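Local atomic coordinates of tRNA uridine(34) acetyltransferase (Methanocaldococcus infernus, PDB entry 6IA8), a protein that forms 5-carboxymethyluridine at wobble position 34 of tRNAs from acetyl-CoA, using radical S-adenosylmethionine chemistry. Residues L243-G248 with R424-Y429; D279-M284 with E397-S402. One frame throughout, in Å; residues are numbered along the deposited sequence.

Contact 1 of 2, residues L243-G248 with R424-Y429; sequences LLKDSG and RLRDPY
R426, extended from CG to NE with CG anti to its backbone N (chi1 175°), carries its guanidinium from the end of strand 418-427 to D246, whose CG stands anti to its own carbonyl carbon, which helps bring OD1 to the arginine. The grip is side-on: NE of R426 lies 3.0 Å and NH2 2.9 Å from the same oxygen, D246 OD1, which sits at the edge of the guanidinium, in its plane, although the carboxylate is turned 44° against it. A third donor, the backbone N of Y429, reaches D246 OD1 at 2.8 Å from above the carboxylate plane in a nearly straight bond (174°). K245 adds CB over one guanidinium face, 3.6 Å from R426 NE, while its NZ and R426 NH1 both form salt bridges with E406. D246 OD2 accepts from Q242 and from the backbone N of K430. An alanine at D246 would probably leave R426 NE and the Y429 backbone N without their acceptor, and the arginine with only E406 of its two carboxylates. D246 lies within a type I turn closing helix 234-245, and G248, at positive phi, is the C-prime residue of its Schellman motif; the radical SAM core here meets the GNAT sheet.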
loop_
_atom_site.group_PDB
_atom_site.type_symbol
_atom_site.label_atom_id
_atom_site.label_comp_id
_atom_site.label_asym_id
_atom_site.label_seq_id
_atom_site.Cartn_x
_atom_site.Cartn_y
_atom_site.Cartn_z
ATOM N N LEU A 243 14.280 -2.194 -7.162
ATOM C CA LEU A 243 13.734 -2.552 -8.464
ATOM C C LEU A 243 12.284 -2.106 -8.582
ATOM O O LEU A 243 11.847 -1.675 -9.652
ATOM C CB LEU A 243 13.847 -4.055 -8.680
ATOM C CG LEU A 243 15.268 -4.607 -8.834
ATOM C CD1 LEU A 243 15.213 -6.127 -8.844
ATOM C CD2 LEU A 243 15.910 -4.085 -10.098
ATOM N N LEU A 244 11.520 -2.214 -7.492
ATOM C CA LEU A 244 10.124 -1.777 -7.497
ATOM C C LEU A 244 10.034 -0.262 -7.664
ATOM O O LEU A 244 9.284 0.240 -8.510
ATOM C CB LEU A 244 9.438 -2.226 -6.196
ATOM C CG LEU A 244 9.140 -3.729 -6.105
ATOM C CD1 LEU A 244 8.774 -4.078 -4.656
ATOM C CD2 LEU A 244 8.095 -4.162 -7.040
ATOM N N LYS A 245 10.810 0.481 -6.872
ATOM C CA LYS A 245 10.789 1.936 -6.950
ATOM C C LYS A 245 11.201 2.412 -8.336
ATOM O O LYS A 245 10.585 3.324 -8.893
ATOM C CB LYS A 245 11.724 2.522 -5.903
ATOM C CG LYS A 245 11.237 2.493 -4.434
ATOM C CD LYS A 245 9.933 3.279 -4.247
ATOM C CE LYS A 245 9.651 3.458 -2.755
ATOM N NZ LYS A 245 10.579 4.474 -2.194
ATOM N N ASP A 246 12.242 1.803 -8.915
ATOM C CA ASP A 246 12.728 2.211 -10.227
ATOM C C ASP A 246 11.847 1.707 -11.348
ATOM O O ASP A 246 12.129 2.017 -12.499
ATOM C CB ASP A 246 14.183 1.746 -10.425
ATOM C CG ASP A 246 15.166 2.622 -9.649
ATOM O OD1 ASP A 246 14.807 3.809 -9.353
ATOM O OD2 ASP A 246 16.279 2.142 -9.361
ATOM N N SER A 247 10.807 0.932 -11.049
ATOM C CA SER A 247 9.764 0.594 -12.004
ATOM C C SER A 247 8.472 1.358 -11.729
ATOM O O SER A 247 7.444 1.063 -12.338
ATOM C CB SER A 247 9.529 -0.914 -11.963
ATOM O OG SER A 247 10.747 -1.622 -12.224
ATOM N N GLY A 248 8.500 2.330 -10.822
ATOM C CA GLY A 248 7.346 3.179 -10.579
ATOM C C GLY A 248 6.298 2.606 -9.649
ATOM O O GLY A 248 5.207 3.175 -9.534
ATOM N N ARG A 424 3.390 11.082 -5.412
ATOM C CA ARG A 424 4.728 10.524 -5.223
ATOM C C ARG A 424 5.478 10.575 -6.555
ATOM O O ARG A 424 5.100 9.893 -7.517
ATOM C CB ARG A 424 4.628 9.087 -4.728
ATOM C CG ARG A 424 3.968 8.905 -3.379
ATOM C CD ARG A 424 4.084 7.455 -2.952
ATOM N NE ARG A 424 3.279 7.077 -1.792
ATOM C CZ ARG A 424 3.613 7.330 -0.531
ATOM N NH1 ARG A 424 4.686 8.047 -0.264
ATOM N NH2 ARG A 424 2.838 6.920 0.461
ATOM N N LEU A 425 6.466 11.458 -6.638
ATOM C CA LEU A 425 7.283 11.650 -7.830
ATOM C C LEU A 425 8.698 11.150 -7.556
ATOM O O LEU A 425 9.256 11.401 -6.484
ATOM C CB LEU A 425 7.333 13.127 -8.191
ATOM C CG LEU A 425 8.002 13.538 -9.502
ATOM C CD1 LEU A 425 7.180 13.074 -10.697
ATOM C CD2 LEU A 425 8.143 15.080 -9.538
ATOM N N ARG A 426 9.287 10.436 -8.505
ATOM C CA ARG A 426 10.603 9.847 -8.282
ATOM C C ARG A 426 11.550 10.125 -9.445
ATOM O O ARG A 426 11.176 9.977 -10.618
ATOM C CB ARG A 426 10.481 8.327 -8.055
ATOM C CG ARG A 426 11.867 7.630 -7.945
ATOM C CD ARG A 426 11.735 6.107 -7.613
ATOM N NE ARG A 426 13.045 5.459 -7.619
ATOM C CZ ARG A 426 13.900 5.491 -6.606
ATOM N NH1 ARG A 426 13.535 6.071 -5.482
ATOM N NH2 ARG A 426 15.088 4.907 -6.701
ATOM N N ASP A 427 12.786 10.516 -9.102
ATOM C CA ASP A 427 13.897 10.564 -10.041
ATOM C C ASP A 427 14.588 9.224 -9.919
ATOM O O ASP A 427 15.230 8.972 -8.897
ATOM C CB ASP A 427 14.859 11.687 -9.687
ATOM C CG ASP A 427 15.931 11.881 -10.714
ATOM O OD1 ASP A 427 15.942 11.169 -11.755
ATOM O OD2 ASP A 427 16.768 12.762 -10.463
ATOM N N PRO A 428 14.468 8.334 -10.885
ATOM C CA PRO A 428 14.905 6.955 -10.666
ATOM C C PRO A 428 16.422 6.788 -10.645
ATOM O O PRO A 428 17.208 7.642 -11.063
ATOM C CB PRO A 428 14.274 6.196 -11.834
ATOM C CG PRO A 428 14.080 7.230 -12.909
ATOM C CD PRO A 428 13.831 8.535 -12.204
ATOM N N TYR A 429 16.832 5.639 -10.131
ATOM C CA TYR A 429 18.245 5.359 -9.914
ATOM C C TYR A 429 18.787 4.436 -10.997
ATOM O O TYR A 429 19.576 4.857 -11.840
ATOM C CB TYR A 429 18.425 4.746 -8.518
ATOM C CG TYR A 429 19.792 4.159 -8.235
ATOM C CD1 TYR A 429 20.944 4.908 -8.440
ATOM C CD2 TYR A 429 19.934 2.855 -7.773
ATOM C CE1 TYR A 429 22.197 4.382 -8.164
ATOM C CE2 TYR A 429 21.190 2.318 -7.508
ATOM C CZ TYR A 429 22.301 3.095 -7.692
ATOM O OH TYR A 429 23.540 2.577 -7.436
#

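Contact 2 of 2, residues D279-M284 with E397-S402; sequences DFMPDM and EDYEAS
The Y399 ring has water 3 at its edge, in plane, and the methyl group of M281 approaching obliquely, CE lying 3.7 Å from CD2 of Y399; W329 stacks on the same ring. Within 279-284, the F280 ring has CB of its neighbour D279 over the centre of one face. The setting is a domain interface: the loop between helix 264-276 and strand 284-287 of the radical SAM core lies against strand 392-401, an outermost strand of the GNAT sheet, the touching parts running 118° apart. M281 is the apolar centre. Its chain, bent at chi2 and chi3 (-68° and -86°), slides past Y399 in the opposite direction and sets CE 3.6 Å from E400 O, while CB packs 3.8 Å from A401 CB. Between these two segments, water makes the polar links. S402 OG donates to water 1, which donates to D279 O, and accepts from water 2, which donates to F280 O. D283 has its main polar partner in R444, through OD2; its OD1 stays 4.2 Å from Y399 OH, too far for a direct bond. Water 3 closes that gap, accepting from Y399 OH at 2.7 Å and donating to both D283 OD1 and M281 O.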
loop_
_atom_site.group_PDB
_atom_site.type_symbol
_atom_site.label_atom_id
_atom_site.label_comp_id
_atom_site.label_asym_id
_atom_site.label_seq_id
_atom_site.Cartn_x
_atom_site.Cartn_y
_atom_site.Cartn_z
ATOM N N ASP A 279 18.203 2.568 1.948
ATOM C CA ASP A 279 17.966 1.209 1.486
ATOM C C ASP A 279 16.516 0.793 1.647
ATOM O O ASP A 279 16.071 -0.137 0.963
ATOM C CB ASP A 279 18.861 0.244 2.267
ATOM C CG ASP A 279 20.306 0.251 1.785
ATOM O OD1 ASP A 279 20.638 0.877 0.772
ATOM O OD2 ASP A 279 21.126 -0.386 2.436
ATOM N N PHE A 280 15.767 1.447 2.535
ATOM C CA PHE A 280 14.389 1.051 2.783
ATOM C C PHE A 280 13.415 2.119 2.312
ATOM O O PHE A 280 13.053 2.162 1.112
ATOM C CB PHE A 280 14.244 0.725 4.273
ATOM C CG PHE A 280 15.211 -0.344 4.745
ATOM C CD1 PHE A 280 15.096 -1.645 4.300
ATOM C CD2 PHE A 280 16.244 -0.036 5.613
ATOM C CE1 PHE A 280 16.022 -2.654 4.734
ATOM C CE2 PHE A 280 17.163 -1.026 6.062
ATOM C CZ PHE A 280 17.021 -2.348 5.609
ATOM N N MET A 281 12.958 2.982 3.207
ATOM C CA MET A 281 12.026 4.050 2.863
ATOM C C MET A 281 10.788 3.542 2.102
ATOM O O MET A 281 10.467 4.032 1.017
ATOM C CB MET A 281 12.748 5.125 2.073
ATOM C CG MET A 281 14.120 5.416 2.548
ATOM S SD MET A 281 14.251 6.206 4.193
ATOM C CE MET A 281 14.085 7.953 3.789
ATOM N N PRO A 282 10.045 2.613 2.682
ATOM C CA PRO A 282 8.811 2.152 2.036
ATOM C C PRO A 282 7.762 3.246 2.025
ATOM O O PRO A 282 7.776 4.144 2.869
ATOM C CB PRO A 282 8.349 0.994 2.923
ATOM C CG PRO A 282 8.853 1.368 4.311
ATOM C CD PRO A 282 10.228 2.035 4.030
ATOM N N ASP A 283 6.812 3.116 1.084
ATOM C CA ASP A 283 5.663 4.014 1.033
ATOM C C ASP A 283 4.644 3.690 2.117
ATOM O O ASP A 283 3.881 4.569 2.533
ATOM C CB ASP A 283 4.958 3.931 -0.319
ATOM C CG ASP A 283 5.859 4.270 -1.489
ATOM O OD1 ASP A 283 6.492 5.311 -1.399
ATOM O OD2 ASP A 283 5.906 3.466 -2.468
ATOM N N MET A 284 4.570 2.429 2.525
ATOM C CA MET A 284 3.494 1.953 3.376
ATOM C C MET A 284 4.077 0.848 4.230
ATOM O O MET A 284 5.005 0.152 3.799
ATOM C CB MET A 284 2.305 1.465 2.518
ATOM C CG MET A 284 1.197 0.817 3.258
ATOM S SD MET A 284 -0.083 0.256 2.111
ATOM C CE MET A 284 0.053 1.418 0.743
ATOM N N GLU A 397 8.136 17.703 0.161
ATOM C CA GLU A 397 9.166 17.106 1.001
ATOM C C GLU A 397 9.904 16.073 0.171
ATOM O O GLU A 397 9.258 15.198 -0.421
ATOM C CB GLU A 397 8.544 16.429 2.220
ATOM C CG GLU A 397 9.540 15.741 3.136
ATOM C CD GLU A 397 8.850 15.100 4.323
ATOM O OE1 GLU A 397 7.602 15.175 4.435
ATOM O OE2 GLU A 397 9.549 14.530 5.146
ATOM N N ASP A 398 11.237 16.170 0.142
ATOM C CA ASP A 398 12.092 15.276 -0.626
ATOM C C ASP A 398 12.830 14.326 0.314
ATOM O O ASP A 398 13.192 14.693 1.447
ATOM C CB ASP A 398 13.132 16.054 -1.445
ATOM C CG ASP A 398 12.509 16.906 -2.576
ATOM O OD1 ASP A 398 11.277 17.011 -2.691
ATOM O OD2 ASP A 398 13.273 17.413 -3.394
ATOM N N TYR A 399 13.148 13.130 -0.198
ATOM C CA TYR A 399 14.033 12.239 0.544
ATOM C C TYR A 399 14.766 11.314 -0.413
ATOM O O TYR A 399 14.335 11.084 -1.538
ATOM C CB TYR A 399 13.284 11.442 1.609
ATOM C CG TYR A 399 12.095 10.651 1.148
ATOM C CD1 TYR A 399 10.865 11.276 0.971
ATOM C CD2 TYR A 399 12.186 9.265 0.917
ATOM C CE1 TYR A 399 9.741 10.557 0.553
ATOM C CE2 TYR A 399 11.041 8.515 0.511
ATOM C CZ TYR A 399 9.830 9.205 0.335
ATOM O OH TYR A 399 8.679 8.566 -0.025
ATOM N N GLU A 400 15.918 10.831 0.027
ATOM C CA GLU A 400 16.679 9.864 -0.745
ATOM C C GLU A 400 16.142 8.474 -0.459
ATOM O O GLU A 400 15.963 8.127 0.713
ATOM C CB GLU A 400 18.143 9.923 -0.337
ATOM C CG GLU A 400 19.047 9.013 -1.125
ATOM C CD GLU A 400 19.469 9.613 -2.468
ATOM O OE1 GLU A 400 19.937 8.849 -3.335
ATOM O OE2 GLU A 400 19.322 10.842 -2.655
ATOM N N ALA A 401 15.972 7.663 -1.509
ATOM C CA ALA A 401 15.496 6.289 -1.376
ATOM C C ALA A 401 15.965 5.441 -2.548
ATOM O O ALA A 401 15.831 5.847 -3.709
ATOM C CB ALA A 401 13.972 6.262 -1.306
ATOM N N SER A 402 16.544 4.286 -2.230
ATOM C CA SER A 402 17.001 3.334 -3.235
ATOM C C SER A 402 17.822 4.029 -4.322
ATOM O O SER A 402 17.597 3.851 -5.527
ATOM C CB SER A 402 15.809 2.586 -3.845
ATOM O OG SER A 402 15.046 1.876 -2.871
HETATM O O HOH W 1 16.526 -0.201 -1.735
HETATM O O HOH W 2 12.901 3.080 -1.444
HETATM O O HOH W 3 8.894 5.878 -0.261
#

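From the N-terminal side, the chain passes through helix 234-245 and reaches the first half of contact 1 at 243-248, then strand 250-255 and helix 264-276 before the first half of contact 2 at 279-284. After 112 further residues, strand 392-401 returns to close contact 2 at 397-402; two strands on, 424-429 closes contact 1. The smaller loop therefore lies within the larger, and both join the radical SAM core to the mixed GNAT sheet. With centres 10 Å apart, the contacts meet at R426, whose NH1 lies 2.9 Å from A401 O and NH2 3.0 Å from S402 O, both probable hydrogen bonds. K245 NZ also bonds M281 O.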